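Local coordinates for protein fatty acid synthase 1, isoform A (Drosophila melanogaster, PDB 6FN6) that probably dehydrates and reduces the growing acyl chain, as the modifying region of a multifunctional enzyme that builds long-chain saturated fatty acids, at residues His285-Ala290 against Arg438-Ala443; Ile294-Ser299 against Asp539-Val544; Tyr483-Cys488 against Leu511-Phe516. All coordinates share one frame; numbering follows the deposited sequence.

Interaction 1: His285-Ala290 against Arg438-Ala443; sequences HALDVA and RVLVLA
The flat group here is the peptide linking Ala-286 to Leu-287, and the CD2 methyl of Leu-440 sits over one of its faces, almost directly above the carbonyl carbon. That methyl lies 3.5 Å from Ala-286 O and 3.8 Å from Leu-287 N. The same oxygen accepts the helical hydrogen bond from Ala-290 N, so the methyl rests on a peptide whose carbonyl is already satisfied. Around it, the CB of Ala-286 comes to 3.5 Å from Leu-440 CD2, Leu-287 reaches in with its CD2 from the flank, and Ala-290 CB marks the next turn. Two alanines a helical turn apart thus give the leucine a shallow seat against the backbone. With CG swung anti to the backbone N (chi1 -169°), Leu-440 sends its branch at the helix; Leu-442, two residues on, has nearly the same conformation and brings CD2 to 4.3 Å from Ala-290 O. No hydrogen bond crosses the contact. Segments 285-290 and 438-443 run almost parallel, their axes 9.7 Å apart at closest approach, a normal helix-on-sheet spacing. The strand order is that of a class I methyltransferase fold, consistent with the pseudo-methyltransferase part of animal fatty acid synthases. Strand 438-445 lies between strands 402-409 and 426-433, antiparallel to both, with helix 279-296 against its Leu-440 and Leu-442 face and helix 410-423 meeting Val-439 and Val-441 through Tyr-413.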
loop_
_atom_site.group_PDB
_atom_site.type_symbol
_atom_site.label_atom_id
_atom_site.label_comp_id
_atom_site.label_asym_id
_atom_site.label_seq_id
_atom_site.Cartn_x
_atom_site.Cartn_y
_atom_site.Cartn_z
ATOM N N HIS A 285 7.726 -66.353 -4.780
ATOM C CA HIS A 285 7.932 -66.781 -3.398
ATOM C C HIS A 285 8.761 -68.065 -3.330
ATOM O O HIS A 285 9.645 -68.202 -2.484
ATOM C CB HIS A 285 6.590 -66.981 -2.693
ATOM C CG HIS A 285 5.932 -65.709 -2.267
ATOM N ND1 HIS A 285 6.629 -64.525 -2.107
ATOM C CD2 HIS A 285 4.645 -65.422 -1.969
ATOM C CE1 HIS A 285 5.799 -63.575 -1.728
ATOM N NE2 HIS A 285 4.583 -64.092 -1.636
ATOM N N ALA A 286 8.467 -69.006 -4.220
ATOM C CA ALA A 286 9.216 -70.253 -4.275
ATOM C C ALA A 286 10.700 -69.959 -4.472
ATOM O O ALA A 286 11.552 -70.549 -3.806
ATOM C CB ALA A 286 8.689 -71.145 -5.394
ATOM N N LEU A 287 11.005 -69.042 -5.384
ATOM C CA LEU A 287 12.385 -68.636 -5.632
ATOM C C LEU A 287 12.971 -67.921 -4.419
ATOM O O LEU A 287 14.144 -68.094 -4.092
ATOM C CB LEU A 287 12.474 -67.727 -6.862
ATOM C CG LEU A 287 12.148 -68.368 -8.212
ATOM C CD1 LEU A 287 11.817 -67.305 -9.239
ATOM C CD2 LEU A 287 13.309 -69.225 -8.687
ATOM N N ASP A 288 12.152 -67.106 -3.766
ATOM C CA ASP A 288 12.585 -66.381 -2.579
ATOM C C ASP A 288 12.952 -67.350 -1.458
ATOM O O ASP A 288 13.950 -67.162 -0.764
ATOM C CB ASP A 288 11.493 -65.420 -2.114
ATOM C CG ASP A 288 12.029 -64.317 -1.225
ATOM O OD1 ASP A 288 13.017 -64.556 -0.499
ATOM O OD2 ASP A 288 11.466 -63.204 -1.262
ATOM N N VAL A 289 12.140 -68.386 -1.286
ATOM C CA VAL A 289 12.398 -69.386 -0.261
ATOM C C VAL A 289 13.684 -70.134 -0.592
ATOM O O VAL A 289 14.493 -70.418 0.291
ATOM C CB VAL A 289 11.216 -70.365 -0.122
ATOM C CG1 VAL A 289 11.589 -71.530 0.786
ATOM C CG2 VAL A 289 9.990 -69.650 0.411
ATOM N N ALA A 290 13.870 -70.446 -1.869
ATOM C CA ALA A 290 15.019 -71.230 -2.302
ATOM C C ALA A 290 16.326 -70.514 -1.985
ATOM O O ALA A 290 17.238 -71.099 -1.403
ATOM C CB ALA A 290 14.926 -71.521 -3.789
ATOM N N ARG A 438 3.726 -78.567 -12.280
ATOM C CA ARG A 438 5.062 -77.982 -12.145
ATOM C C ARG A 438 5.506 -77.930 -10.687
ATOM O O ARG A 438 4.683 -77.859 -9.773
ATOM C CB ARG A 438 5.116 -76.580 -12.753
ATOM C CG ARG A 438 5.156 -76.566 -14.272
ATOM C CD ARG A 438 5.759 -75.276 -14.805
ATOM N NE ARG A 438 6.049 -75.367 -16.234
ATOM C CZ ARG A 438 7.202 -75.790 -16.748
ATOM N NH1 ARG A 438 8.193 -76.176 -15.955
ATOM N NH2 ARG A 438 7.364 -75.833 -18.063
ATOM N N VAL A 439 6.819 -77.973 -10.486
ATOM C CA VAL A 439 7.399 -78.002 -9.148
ATOM C C VAL A 439 8.785 -77.363 -9.143
ATOM O O VAL A 439 9.540 -77.496 -10.105
ATOM C CB VAL A 439 7.462 -79.456 -8.612
ATOM C CG1 VAL A 439 8.320 -80.330 -9.522
ATOM C CG2 VAL A 439 7.986 -79.482 -7.180
ATOM N N LEU A 440 9.114 -76.666 -8.060
ATOM C CA LEU A 440 10.460 -76.133 -7.884
ATOM C C LEU A 440 11.241 -77.048 -6.942
ATOM O O LEU A 440 10.831 -77.280 -5.802
ATOM C CB LEU A 440 10.419 -74.703 -7.340
ATOM C CG LEU A 440 11.747 -73.934 -7.346
ATOM C CD1 LEU A 440 12.228 -73.676 -8.773
ATOM C CD2 LEU A 440 11.624 -72.622 -6.580
ATOM N N VAL A 441 12.361 -77.575 -7.428
ATOM C CA VAL A 441 13.147 -78.536 -6.668
ATOM C C VAL A 441 14.503 -77.950 -6.299
ATOM O O VAL A 441 15.250 -77.490 -7.163
ATOM C CB VAL A 441 13.323 -79.850 -7.459
ATOM C CG1 VAL A 441 14.060 -80.885 -6.624
ATOM C CG2 VAL A 441 11.973 -80.393 -7.908
ATOM N N LEU A 442 14.817 -77.979 -5.010
ATOM C CA LEU A 442 16.138 -77.593 -4.536
ATOM C C LEU A 442 16.937 -78.854 -4.202
ATOM O O LEU A 442 16.560 -79.618 -3.311
ATOM C CB LEU A 442 16.026 -76.676 -3.314
ATOM C CG LEU A 442 17.332 -76.053 -2.812
ATOM C CD1 LEU A 442 17.916 -75.091 -3.834
ATOM C CD2 LEU A 442 17.113 -75.347 -1.487
ATOM N N ALA A 443 18.040 -79.064 -4.916
ATOM C CA ALA A 443 18.818 -80.292 -4.776
ATOM C C ALA A 443 20.220 -80.009 -4.253
ATOM O O ALA A 443 20.747 -78.909 -4.415
ATOM C CB ALA A 443 18.892 -81.020 -6.107
#

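Interaction 2: Ile294-Ser299 against Asp539-Val544; sequences IIENSS and DLISNV
Asn-297, just past the end of helix 279-296, takes the backbone N-H of Ile-541 on its OD1, tying that helix to the loop entering strand 542-546 of the Rossmann-like pseudo-ketoreductase fold. The bond is 2.7 Å from Ile-541 N to Asn-297 OD1, with the donor in the carbonyl plane and an N-H...O angle of 151°. Asn-297 holds CG beside its own backbone N (chi1 -72°), which also brings ND2 back to the helical carbonyl of Val-293. The amide is therefore used on both ends, while Leu-540 CD2 packs 3.7 Å from ND2. Cut back to an alanine, this residue would probably leave the Ile-541 N-H without its acceptor and the Val-293 carbonyl without the ND2 donor, and open a gap beside Leu-540. Glu-296 stretches its chain past Ile-541, with its CG 3.8 Å from Ile-541 CG1, and carries the carboxylate to the CB of Ser-542. Its charge is met by a salt bridge from OE2 to Arg-554, on strand 549-557. One water finishes the seam: it donates to Glu-296 OE2 and accepts from Asn-297 ND2, and its other hydrogen goes to Ser-542 O at 3.0 Å.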
loop_
_atom_site.group_PDB
_atom_site.type_symbol
_atom_site.label_atom_id
_atom_site.label_comp_id
_atom_site.label_asym_id
_atom_site.label_seq_id
_atom_site.Cartn_x
_atom_site.Cartn_y
_atom_site.Cartn_z
ATOM N N ILE A 294 19.579 -71.311 0.663
ATOM C CA ILE A 294 20.959 -71.337 0.194
ATOM C C ILE A 294 21.810 -70.389 1.031
ATOM O O ILE A 294 22.894 -70.756 1.483
ATOM C CB ILE A 294 21.042 -70.980 -1.303
ATOM C CG1 ILE A 294 20.282 -72.011 -2.135
ATOM C CG2 ILE A 294 22.492 -70.904 -1.764
ATOM C CD1 ILE A 294 20.030 -71.582 -3.562
ATOM N N ILE A 295 21.323 -69.170 1.230
ATOM C CA ILE A 295 22.037 -68.187 2.036
ATOM C C ILE A 295 22.218 -68.750 3.440
ATOM O O ILE A 295 23.303 -68.680 4.017
ATOM C CB ILE A 295 21.293 -66.824 2.058
ATOM C CG1 ILE A 295 21.319 -66.188 0.668
ATOM C CG2 ILE A 295 21.914 -65.876 3.084
ATOM C CD1 ILE A 295 20.408 -64.986 0.513
ATOM N N GLU A 296 21.141 -69.309 3.978
ATOM C CA GLU A 296 21.147 -69.884 5.318
ATOM C C GLU A 296 22.215 -70.968 5.459
ATOM O O GLU A 296 22.754 -71.175 6.545
ATOM C CB GLU A 296 19.761 -70.450 5.645
ATOM C CG GLU A 296 19.522 -70.741 7.118
ATOM C CD GLU A 296 18.057 -71.008 7.426
ATOM O OE1 GLU A 296 17.495 -70.319 8.307
ATOM O OE2 GLU A 296 17.471 -71.919 6.802
ATOM N N ASN A 297 22.519 -71.653 4.358
ATOM C CA ASN A 297 23.447 -72.780 4.384
ATOM C C ASN A 297 24.711 -72.521 3.567
ATOM O O ASN A 297 25.236 -73.426 2.920
ATOM C CB ASN A 297 22.751 -74.042 3.865
ATOM C CG ASN A 297 21.725 -74.582 4.841
ATOM O OD1 ASN A 297 22.072 -75.243 5.819
ATOM N ND2 ASN A 297 20.452 -74.296 4.582
ATOM N N SER A 298 25.200 -71.287 3.601
ATOM C CA SER A 298 26.455 -70.943 2.939
ATOM C C SER A 298 27.486 -70.491 3.966
ATOM O O SER A 298 28.456 -69.812 3.626
ATOM C CB SER A 298 26.237 -69.852 1.891
ATOM O OG SER A 298 25.877 -68.626 2.500
ATOM N N SER A 299 27.276 -70.878 5.221
ATOM C CA SER A 299 28.153 -70.463 6.307
ATOM C C SER A 299 28.210 -68.935 6.331
ATOM O O SER A 299 27.186 -68.277 6.151
ATOM C CB SER A 299 29.547 -71.079 6.138
ATOM O OG SER A 299 30.151 -70.682 4.919
ATOM N N ASP A 539 22.095 -81.892 5.640
ATOM C CA ASP A 539 23.104 -81.034 6.245
ATOM C C ASP A 539 22.654 -79.570 6.249
ATOM O O ASP A 539 23.454 -78.658 6.026
ATOM C CB ASP A 539 24.439 -81.183 5.511
ATOM C CG ASP A 539 25.619 -80.739 6.354
ATOM O OD1 ASP A 539 25.560 -80.897 7.592
ATOM O OD2 ASP A 539 26.606 -80.235 5.777
ATOM N N LEU A 540 21.365 -79.360 6.505
ATOM C CA LEU A 540 20.818 -78.017 6.676
ATOM C C LEU A 540 21.068 -77.549 8.104
ATOM O O LEU A 540 20.956 -78.335 9.043
ATOM C CB LEU A 540 19.320 -77.999 6.369
ATOM C CG LEU A 540 18.884 -78.536 5.003
ATOM C CD1 LEU A 540 17.371 -78.484 4.882
ATOM C CD2 LEU A 540 19.541 -77.762 3.864
ATOM N N ILE A 541 21.402 -76.273 8.277
ATOM C CA ILE A 541 21.706 -75.768 9.611
ATOM C C ILE A 541 20.419 -75.597 10.410
ATOM O O ILE A 541 20.435 -75.652 11.639
ATOM C CB ILE A 541 22.506 -74.448 9.556
ATOM C CG1 ILE A 541 21.694 -73.319 8.918
ATOM C CG2 ILE A 541 23.800 -74.649 8.782
ATOM C CD1 ILE A 541 22.260 -71.945 9.219
ATOM N N SER A 542 19.306 -75.393 9.709
ATOM C CA SER A 542 18.011 -75.226 10.359
ATOM C C SER A 542 17.042 -76.350 9.993
ATOM O O SER A 542 16.692 -76.524 8.827
ATOM C CB SER A 542 17.405 -73.874 9.982
ATOM O OG SER A 542 16.140 -73.703 10.595
ATOM N N ASN A 543 16.609 -77.097 11.005
ATOM C CA ASN A 543 15.681 -78.210 10.818
ATOM C C ASN A 543 14.536 -78.135 11.822
ATOM O O ASN A 543 14.736 -78.337 13.018
ATOM C CB ASN A 543 16.409 -79.549 10.963
ATOM C CG ASN A 543 17.573 -79.683 10.008
ATOM O OD1 ASN A 543 17.415 -80.148 8.878
ATOM N ND2 ASN A 543 18.756 -79.272 10.456
ATOM N N VAL A 544 13.340 -77.832 11.330
ATOM C CA VAL A 544 12.179 -77.646 12.192
ATOM C C VAL A 544 11.129 -78.714 11.909
ATOM O O VAL A 544 10.681 -78.867 10.773
ATOM C CB VAL A 544 11.582 -76.239 12.015
ATOM C CG1 VAL A 544 10.440 -76.017 13.001
ATOM C CG2 VAL A 544 12.660 -75.174 12.175
HETATM O O HOH W 1 18.180 -74.844 6.886
#

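Interaction 3: Tyr483-Cys488 against Leu511-Phe516; sequences YVYVVC and LARLVF
Val-484 and Arg-513 exchange the first rungs of a parallel strand pair, 483-489 beside 512-517, the two strands of a beta-alpha-beta unit in the Rossmann-like pseudo-ketoreductase fold. Val-484 N donates to Leu-511 O at 2.8 Å, and Arg-513 N returns to Val-484 O. The ladder goes on through Val-486, whose N reaches Arg-513 O and whose O takes Val-515 N in a nearly straight bond, and closes where Cys-488 N meets Val-515 O at 3.0 Å. The local strand axes are twisted by 24°.

On the face carrying Tyr-485, Val-487, Arg-513 and Val-515, the tyrosine ring crosses Arg-513 obliquely, its CD1 3.7 Å from Arg-513 CB, and reaches Val-515 CG2 from the same atom. Tyr-483 runs alongside Arg-513: its CE2 lies 3.5 Å from Arg-513 NH2, and the rim of the ring, at CD2, comes over one face of the guanidinium, the two planes 69° apart. On the other face Val-486 CG2 touches Ala-512 CB, and at the far end Cys-488 SG makes an oblique sulfur-aromatic contact with the Phe-516 ring, 4.7 Å from its centroid.

Helix 496-504, which links the strands, packs over this second face through Met-500 and Ile-503, with helix 466-480 next to it against Val-484 and Val-486. Across the sheet, Arg-452 gives a hydrogen bond to Tyr-485 OH and a cation-pi contact to Tyr-483. Asp-539 holds Arg-513 NE in a salt bridge. The arginine chain bends at CG (chi2 -69°), curling the guanidinium back over its own strand; NH1 there donates to Lys-510 O and, at 2.7 Å and from above the carbonyl plane, to Ala-512 O.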
loop_
_atom_site.group_PDB
_atom_site.type_symbol
_atom_site.label_atom_id
_atom_site.label_comp_id
_atom_site.label_asym_id
_atom_site.label_seq_id
_atom_site.Cartn_x
_atom_site.Cartn_y
_atom_site.Cartn_z
ATOM N N TYR A 483 31.141 -81.858 13.915
ATOM C CA TYR A 483 29.968 -81.004 13.757
ATOM C C TYR A 483 29.114 -81.074 15.022
ATOM O O TYR A 483 29.058 -82.109 15.682
ATOM C CB TYR A 483 29.155 -81.418 12.527
ATOM C CG TYR A 483 29.891 -81.229 11.216
ATOM C CD1 TYR A 483 30.742 -82.208 10.721
ATOM C CD2 TYR A 483 29.731 -80.066 10.473
ATOM C CE1 TYR A 483 31.414 -82.033 9.523
ATOM C CE2 TYR A 483 30.397 -79.884 9.275
ATOM C CZ TYR A 483 31.234 -80.868 8.804
ATOM O OH TYR A 483 31.894 -80.679 7.611
ATOM N N VAL A 484 28.475 -79.962 15.373
ATOM C CA VAL A 484 27.682 -79.895 16.595
ATOM C C VAL A 484 26.192 -79.833 16.276
ATOM O O VAL A 484 25.741 -78.962 15.532
ATOM C CB VAL A 484 28.102 -78.691 17.454
ATOM C CG1 VAL A 484 27.296 -78.646 18.744
ATOM C CG2 VAL A 484 29.593 -78.742 17.751
ATOM N N TYR A 485 25.432 -80.763 16.845
ATOM C CA TYR A 485 23.985 -80.771 16.682
ATOM C C TYR A 485 23.323 -80.172 17.912
ATOM O O TYR A 485 23.412 -80.729 19.006
ATOM C CB TYR A 485 23.455 -82.190 16.450
ATOM C CG TYR A 485 23.759 -82.748 15.081
ATOM C CD1 TYR A 485 22.941 -82.465 13.998
ATOM C CD2 TYR A 485 24.857 -83.575 14.875
ATOM C CE1 TYR A 485 23.214 -82.974 12.744
ATOM C CE2 TYR A 485 25.135 -84.090 13.625
ATOM C CZ TYR A 485 24.310 -83.787 12.564
ATOM O OH TYR A 485 24.585 -84.298 11.319
ATOM N N VAL A 486 22.668 -79.032 17.728
ATOM C CA VAL A 486 21.942 -78.386 18.809
ATOM C C VAL A 486 20.501 -78.869 18.758
ATOM O O VAL A 486 19.774 -78.574 17.811
ATOM C CB VAL A 486 22.019 -76.850 18.710
ATOM C CG1 VAL A 486 21.451 -76.201 19.963
ATOM C CG2 VAL A 486 23.455 -76.396 18.470
ATOM N N VAL A 487 20.094 -79.624 19.772
ATOM C CA VAL A 487 18.766 -80.228 19.792
ATOM C C VAL A 487 17.869 -79.485 20.770
ATOM O O VAL A 487 18.188 -79.378 21.948
ATOM C CB VAL A 487 18.844 -81.724 20.152
ATOM C CG1 VAL A 487 17.454 -82.348 20.162
ATOM C CG2 VAL A 487 19.748 -82.456 19.175
ATOM N N CYS A 488 16.747 -78.974 20.276
ATOM C CA CYS A 488 15.799 -78.244 21.114
ATOM C C CYS A 488 14.396 -78.830 20.972
ATOM O O CYS A 488 13.600 -78.358 20.159
ATOM C CB CYS A 488 15.788 -76.759 20.750
ATOM S SG CYS A 488 14.653 -75.773 21.754
ATOM N N LEU A 511 29.811 -74.747 12.159
ATOM C CA LEU A 511 29.845 -76.175 12.452
ATOM C C LEU A 511 28.587 -76.678 13.164
ATOM O O LEU A 511 28.485 -77.865 13.479
ATOM C CB LEU A 511 31.077 -76.497 13.300
ATOM C CG LEU A 511 32.446 -76.201 12.674
ATOM C CD1 LEU A 511 33.557 -76.816 13.518
ATOM C CD2 LEU A 511 32.544 -76.672 11.224
ATOM N N ALA A 512 27.641 -75.782 13.432
ATOM C CA ALA A 512 26.451 -76.147 14.198
ATOM C C ALA A 512 25.272 -76.499 13.292
ATOM O O ALA A 512 25.144 -75.968 12.187
ATOM C CB ALA A 512 26.064 -75.013 15.143
ATOM N N ARG A 513 24.412 -77.391 13.777
ATOM C CA ARG A 513 23.203 -77.790 13.058
ATOM C C ARG A 513 22.015 -77.836 14.018
ATOM O O ARG A 513 22.008 -78.621 14.964
ATOM C CB ARG A 513 23.385 -79.154 12.388
ATOM C CG ARG A 513 24.573 -79.251 11.441
ATOM C CD ARG A 513 24.376 -78.413 10.186
ATOM N NE ARG A 513 25.495 -78.556 9.254
ATOM C CZ ARG A 513 26.595 -77.808 9.270
ATOM N NH1 ARG A 513 26.747 -76.854 10.180
ATOM N NH2 ARG A 513 27.552 -78.019 8.377
ATOM N N LEU A 514 21.005 -77.009 13.758
ATOM C CA LEU A 514 19.850 -76.909 14.651
ATOM C C LEU A 514 18.781 -77.946 14.327
ATOM O O LEU A 514 18.291 -78.025 13.200
ATOM C CB LEU A 514 19.241 -75.508 14.577
ATOM C CG LEU A 514 17.934 -75.299 15.348
ATOM C CD1 LEU A 514 18.117 -75.596 16.829
ATOM C CD2 LEU A 514 17.432 -73.884 15.146
ATOM N N VAL A 515 18.420 -78.730 15.338
ATOM C CA VAL A 515 17.351 -79.715 15.220
ATOM C C VAL A 515 16.215 -79.311 16.155
ATOM O O VAL A 515 16.258 -79.577 17.356
ATOM C CB VAL A 515 17.866 -81.133 15.527
ATOM C CG1 VAL A 515 16.766 -82.166 15.329
ATOM C CG2 VAL A 515 19.065 -81.456 14.647
ATOM N N PHE A 516 15.207 -78.653 15.591
ATOM C CA PHE A 516 14.112 -78.086 16.373
ATOM C C PHE A 516 12.843 -78.928 16.234
ATOM O O PHE A 516 12.312 -79.086 15.135
ATOM C CB PHE A 516 13.841 -76.646 15.929
ATOM C CG PHE A 516 13.007 -75.859 16.897
ATOM C CD1 PHE A 516 11.626 -75.948 16.881
ATOM C CD2 PHE A 516 13.608 -75.011 17.809
ATOM C CE1 PHE A 516 10.861 -75.218 17.770
ATOM C CE2 PHE A 516 12.848 -74.275 18.698
ATOM C CZ PHE A 516 11.474 -74.378 18.678
#

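How the interactions relate
Interactions 1 and 3 are buried core contacts, each inside one domain, whereas interaction 2 is partly buried and lies between them, joining the methyltransferase-like part to the pseudo-ketoreductase part. Interactions 1 and 2 share helix 279-296: its middle packs by leucine methyls on alanines and backbone, without a hydrogen bond across, its end by an amide, a carboxylate and a water, with Leu-442 CD1 and Ile-294 CD1 in contact between them. Interactions 2 and 3 share a sheet, where strands 512-517 and 542-546 are neighbours; Ile-541 O probably accepts from Leu-514 N, and Asn-543 O from Phe-516 N. Interaction 3 relies on a regular backbone ladder, which interaction 1 has no counterpart for.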